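Local structure of hypothetical protein TTHA0636 (1WWP) at residues Y32-E35 with A36-A40; E16-P20 with V21-A25. The protein is of unknown function but probably acts as an all-helical substrate-binding partner of a nucleotidyltransferase. All blocks are in the same frame, centred on the assembly; numbering follows the deposited sequence.

Both contacts are local, and both are built on the long helix 20-49. Contact 2 comes first along the chain: residues 16-20 lie in the loop between helix 2-13 and helix 20-49, and 21-25 continue the first turns of that helix. Contact 1, residues 32-40, follows on the same helix, well inside the bundle, its centre about 7 Å from the centre of the chain, against about 18 Å for the centre of contact 2. Their centres lie about 22 Å apart and their nearest atoms about 6 Å apart, with no touch. Each also meets the second subunit, so one helix carries a capped start, a buried middle and part of the dimer interface of this five-helix protein.

Contact 1. Residues Y32-E35 with A36-A40; sequences YTFE and AFWKA
Glu35 and Trp38, one helical turn apart, are joined by an indole-carboxylate bond: Trp38 NE1 donates to Glu35 OE1 over 3.2 Å at an N-H...O angle of 163°. The oxygen lies in the indole plane but is itself met from above the carboxylate, the two planes standing 89° apart. CG of Glu35 stands anti to the carbonyl carbon (chi1 -56°), and a single bend at chi2 swings the carboxylate toward Trp38. Its other oxygen, OE2, makes a salt bridge with Arg84 of helix 71-86, so both carboxylate oxygens are held. Phe34 meets the same indole obliquely; its CE1 is 3.8 Å from Trp38 CD1, and the centroids of the Phe34 ring and the five-membered ring of Trp38 are 5.3 Å apart. In the backbone, Trp38 N bonds to Phe34 O at 2.9 Å, while Phe37 N reaches Thr33 O at 2.8 Å. Phe34 and Phe37 both pack on Met80, and Trp38 rests on Pro56 and Val59. Tyr32 and Glu35 touch Val88 of the second subunit. The i to i+3 side-chain bond and i to i+4 backbone bonds are those of an alpha helix, here in a bundle core and bound to four helices by its aromatic side chains.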
loop_
_atom_site.group_PDB
_atom_site.type_symbol
_atom_site.label_atom_id
_atom_site.label_comp_id
_atom_site.label_asym_id
_atom_site.label_seq_id
_atom_site.Cartn_x
_atom_site.Cartn_y
_atom_site.Cartn_z
ATOM N N TYR A 32 -2.072 -5.353 -3.725
ATOM C CA TYR A 32 -2.494 -5.434 -5.111
ATOM C C TYR A 32 -3.380 -6.623 -5.436
ATOM O O TYR A 32 -4.112 -6.594 -6.421
ATOM C CB TYR A 32 -1.297 -5.330 -6.074
ATOM C CG TYR A 32 -0.259 -6.430 -6.075
ATOM C CD1 TYR A 32 -0.565 -7.707 -6.534
ATOM C CD2 TYR A 32 1.074 -6.147 -5.738
ATOM C CE1 TYR A 32 0.443 -8.685 -6.675
ATOM C CE2 TYR A 32 2.082 -7.105 -5.874
ATOM C CZ TYR A 32 1.764 -8.369 -6.349
ATOM O OH TYR A 32 2.776 -9.291 -6.524
ATOM N N THR A 33 -3.341 -7.659 -4.605
ATOM C CA THR A 33 -4.203 -8.803 -4.832
ATOM C C THR A 33 -5.622 -8.430 -4.412
ATOM O O THR A 33 -6.609 -8.816 -5.044
ATOM C CB THR A 33 -3.758 -10.026 -3.994
ATOM O OG1 THR A 33 -2.473 -10.472 -4.445
ATOM C CG2 THR A 33 -4.792 -11.153 -4.115
ATOM N N PHE A 34 -5.714 -7.688 -3.318
ATOM C CA PHE A 34 -6.998 -7.228 -2.807
ATOM C C PHE A 34 -7.691 -6.337 -3.836
ATOM O O PHE A 34 -8.867 -6.523 -4.145
ATOM C CB PHE A 34 -6.775 -6.418 -1.535
ATOM C CG PHE A 34 -8.003 -5.730 -1.034
ATOM C CD1 PHE A 34 -8.259 -4.400 -1.371
ATOM C CD2 PHE A 34 -8.895 -6.399 -0.199
ATOM C CE1 PHE A 34 -9.384 -3.745 -0.878
ATOM C CE2 PHE A 34 -10.027 -5.752 0.301
ATOM C CZ PHE A 34 -10.269 -4.420 -0.043
ATOM N N GLU A 35 -6.952 -5.353 -4.338
ATOM C CA GLU A 35 -7.503 -4.425 -5.315
ATOM C C GLU A 35 -8.013 -5.170 -6.538
ATOM O O GLU A 35 -9.097 -4.877 -7.042
ATOM C CB GLU A 35 -6.452 -3.398 -5.725
ATOM C CG GLU A 35 -5.843 -2.611 -4.545
ATOM C CD GLU A 35 -6.871 -1.831 -3.705
ATOM O OE1 GLU A 35 -7.850 -1.297 -4.277
ATOM O OE2 GLU A 35 -6.680 -1.736 -2.472
ATOM N N ALA A 36 -7.235 -6.137 -7.016
ATOM C CA ALA A 36 -7.646 -6.917 -8.178
ATOM C C ALA A 36 -8.826 -7.796 -7.803
ATOM O O ALA A 36 -9.702 -8.067 -8.615
ATOM C CB ALA A 36 -6.491 -7.792 -8.679
ATOM N N PHE A 37 -8.855 -8.241 -6.557
ATOM C CA PHE A 37 -9.941 -9.099 -6.126
ATOM C C PHE A 37 -11.304 -8.383 -6.065
ATOM O O PHE A 37 -12.272 -8.860 -6.638
ATOM C CB PHE A 37 -9.620 -9.705 -4.763
ATOM C CG PHE A 37 -10.719 -10.551 -4.217
ATOM C CD1 PHE A 37 -11.001 -11.790 -4.777
ATOM C CD2 PHE A 37 -11.512 -10.089 -3.164
ATOM C CE1 PHE A 37 -12.061 -12.570 -4.299
ATOM C CE2 PHE A 37 -12.571 -10.854 -2.679
ATOM C CZ PHE A 37 -12.848 -12.105 -3.250
ATOM N N TRP A 38 -11.397 -7.239 -5.396
ATOM C CA TRP A 38 -12.716 -6.599 -5.309
ATOM C C TRP A 38 -13.178 -6.065 -6.653
ATOM O O TRP A 38 -14.370 -6.020 -6.931
ATOM C CB TRP A 38 -12.741 -5.516 -4.222
ATOM C CG TRP A 38 -12.166 -4.200 -4.566
ATOM C CD1 TRP A 38 -10.881 -3.790 -4.392
ATOM C CD2 TRP A 38 -12.889 -3.070 -5.054
ATOM N NE1 TRP A 38 -10.756 -2.461 -4.732
ATOM C CE2 TRP A 38 -11.975 -1.995 -5.141
ATOM C CE3 TRP A 38 -14.227 -2.857 -5.414
ATOM C CZ2 TRP A 38 -12.351 -0.728 -5.580
ATOM C CZ3 TRP A 38 -14.606 -1.595 -5.853
ATOM C CH2 TRP A 38 -13.669 -0.544 -5.929
ATOM N N LYS A 39 -12.222 -5.720 -7.506
ATOM C CA LYS A 39 -12.542 -5.245 -8.845
ATOM C C LYS A 39 -13.155 -6.363 -9.675
ATOM O O LYS A 39 -14.084 -6.137 -10.452
ATOM C CB LYS A 39 -11.286 -4.699 -9.533
ATOM C CG LYS A 39 -10.857 -3.340 -8.997
ATOM C CD LYS A 39 -11.999 -2.375 -9.162
ATOM C CE LYS A 39 -11.617 -0.978 -8.754
ATOM N NZ LYS A 39 -12.821 -0.110 -8.906
ATOM N N ALA A 40 -12.653 -7.580 -9.513
ATOM C CA ALA A 40 -13.202 -8.704 -10.276
ATOM C C ALA A 40 -14.625 -8.999 -9.787
ATOM O O ALA A 40 -15.518 -9.330 -10.572
ATOM C CB ALA A 40 -12.299 -9.962 -10.118
#

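Contact 2. Residues E16-P20 with V21-A25; sequences EDPSP and VERDA
Ser19 and Glu22 close a capping box at the start of helix 20-49. Ser19 N donates to Glu22 OE1 over 2.5 Å, nearly straight at 164°, using the anti lone pair of that oxygen; the distance is shorter than usual and its exact value doubtful. In return Glu22 N points to Ser19 OG at 3.2 Å, the capping bond proper, although the hydroxyl is less surely placed in the model. The Glu22 side chain, extended beyond CG with chi2 at 170°, runs back to the amide of the N-cap residue. Around this pair the first turn is set by Arg23 N to Ser19 O at 3.0 Å and Asp24 N to Pro20 O at 3.1 Å. Arg23 also folds back: its guanidinium carries Pro20 CA over one face, and NH2 makes a weak bond of 3.4 Å to Pro18 O at its edge. Farther out, Pro18 and Arg23 pack on Phe100 of helix 93-116, while Asp24 OD1 forms a salt bridge with Arg29 of the second subunit. With a leucine in place of Glu22, the Ser19 amide would probably lose its acceptor and the loop before the helix would be freer to move. The carboxylate lies near the N-terminal end of the helix and takes the Ser19 amide, so its negative charge is probably favoured by the helix dipole.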
loop_
_atom_site.group_PDB
_atom_site.type_symbol
_atom_site.label_atom_id
_atom_site.label_comp_id
_atom_site.label_asym_id
_atom_site.label_seq_id
_atom_site.Cartn_x
_atom_site.Cartn_y
_atom_site.Cartn_z
ATOM N N GLU A 16 5.857 -19.786 7.548
ATOM C CA GLU A 16 5.760 -19.947 8.991
ATOM C C GLU A 16 6.475 -18.842 9.778
ATOM O O GLU A 16 5.889 -18.243 10.673
ATOM C CB GLU A 16 6.312 -21.319 9.385
ATOM C CG GLU A 16 6.127 -21.679 10.851
ATOM C CD GLU A 16 6.582 -23.096 11.159
ATOM O OE1 GLU A 16 7.780 -23.398 10.960
ATOM O OE2 GLU A 16 5.740 -23.910 11.597
ATOM N N ASP A 17 7.736 -18.575 9.449
ATOM C CA ASP A 17 8.501 -17.535 10.146
ATOM C C ASP A 17 9.203 -16.632 9.129
ATOM O O ASP A 17 10.391 -16.790 8.856
ATOM C CB ASP A 17 9.538 -18.174 11.073
ATOM C CG ASP A 17 10.370 -17.145 11.820
ATOM O OD1 ASP A 17 11.279 -17.556 12.575
ATOM O OD2 ASP A 17 10.117 -15.932 11.655
ATOM N N PRO A 18 8.472 -15.651 8.571
ATOM C CA PRO A 18 9.056 -14.747 7.581
ATOM C C PRO A 18 10.018 -13.741 8.171
ATOM O O PRO A 18 9.925 -13.369 9.341
ATOM C CB PRO A 18 7.833 -14.062 6.992
ATOM C CG PRO A 18 6.995 -13.863 8.221
ATOM C CD PRO A 18 7.110 -15.217 8.929
ATOM N N SER A 19 10.957 -13.306 7.348
ATOM C CA SER A 19 11.914 -12.283 7.743
ATOM C C SER A 19 11.142 -10.967 7.582
ATOM O O SER A 19 10.043 -10.957 7.031
ATOM C CB SER A 19 13.085 -12.291 6.764
ATOM O OG SER A 19 12.591 -12.177 5.439
ATOM N N PRO A 20 11.694 -9.851 8.075
ATOM C CA PRO A 20 10.972 -8.582 7.917
ATOM C C PRO A 20 10.779 -8.234 6.430
ATOM O O PRO A 20 9.780 -7.618 6.056
ATOM C CB PRO A 20 11.869 -7.586 8.645
ATOM C CG PRO A 20 12.454 -8.443 9.746
ATOM C CD PRO A 20 12.819 -9.703 9.014
ATOM N N VAL A 21 11.728 -8.632 5.588
ATOM C CA VAL A 21 11.617 -8.360 4.152
ATOM C C VAL A 21 10.459 -9.144 3.539
ATOM O O VAL A 21 9.601 -8.578 2.865
ATOM C CB VAL A 21 12.921 -8.712 3.407
ATOM C CG1 VAL A 21 12.746 -8.503 1.913
ATOM C CG2 VAL A 21 14.061 -7.842 3.925
ATOM N N GLU A 22 10.418 -10.449 3.797
ATOM C CA GLU A 22 9.359 -11.283 3.254
ATOM C C GLU A 22 7.984 -10.812 3.703
ATOM O O GLU A 22 7.038 -10.799 2.921
ATOM C CB GLU A 22 9.575 -12.736 3.686
ATOM C CG GLU A 22 10.952 -13.235 3.328
ATOM C CD GLU A 22 11.261 -14.565 3.966
ATOM O OE1 GLU A 22 11.156 -14.659 5.207
ATOM O OE2 GLU A 22 11.607 -15.512 3.227
ATOM N N ARG A 23 7.886 -10.452 4.981
ATOM C CA ARG A 23 6.648 -9.973 5.565
ATOM C C ARG A 23 6.155 -8.671 4.873
ATOM O O ARG A 23 5.001 -8.558 4.497
ATOM C CB ARG A 23 6.881 -9.728 7.048
ATOM C CG ARG A 23 5.644 -9.378 7.845
ATOM C CD ARG A 23 6.060 -9.031 9.257
ATOM N NE ARG A 23 7.009 -10.018 9.765
ATOM C CZ ARG A 23 7.950 -9.761 10.666
ATOM N NH1 ARG A 23 8.069 -8.541 11.165
ATOM N NH2 ARG A 23 8.777 -10.724 11.056
ATOM N N ASP A 24 7.039 -7.693 4.720
ATOM C CA ASP A 24 6.666 -6.442 4.062
ATOM C C ASP A 24 6.214 -6.734 2.631
ATOM O O ASP A 24 5.240 -6.158 2.143
ATOM C CB ASP A 24 7.852 -5.467 4.103
ATOM C CG ASP A 24 8.101 -4.932 5.507
ATOM O OD1 ASP A 24 9.114 -4.227 5.720
ATOM O OD2 ASP A 24 7.263 -5.223 6.401
ATOM N N ALA A 25 6.918 -7.652 1.973
ATOM C CA ALA A 25 6.591 -8.061 0.614
ATOM C C ALA A 25 5.217 -8.734 0.556
ATOM O O ALA A 25 4.464 -8.553 -0.394
ATOM C CB ALA A 25 7.663 -9.028 0.088
#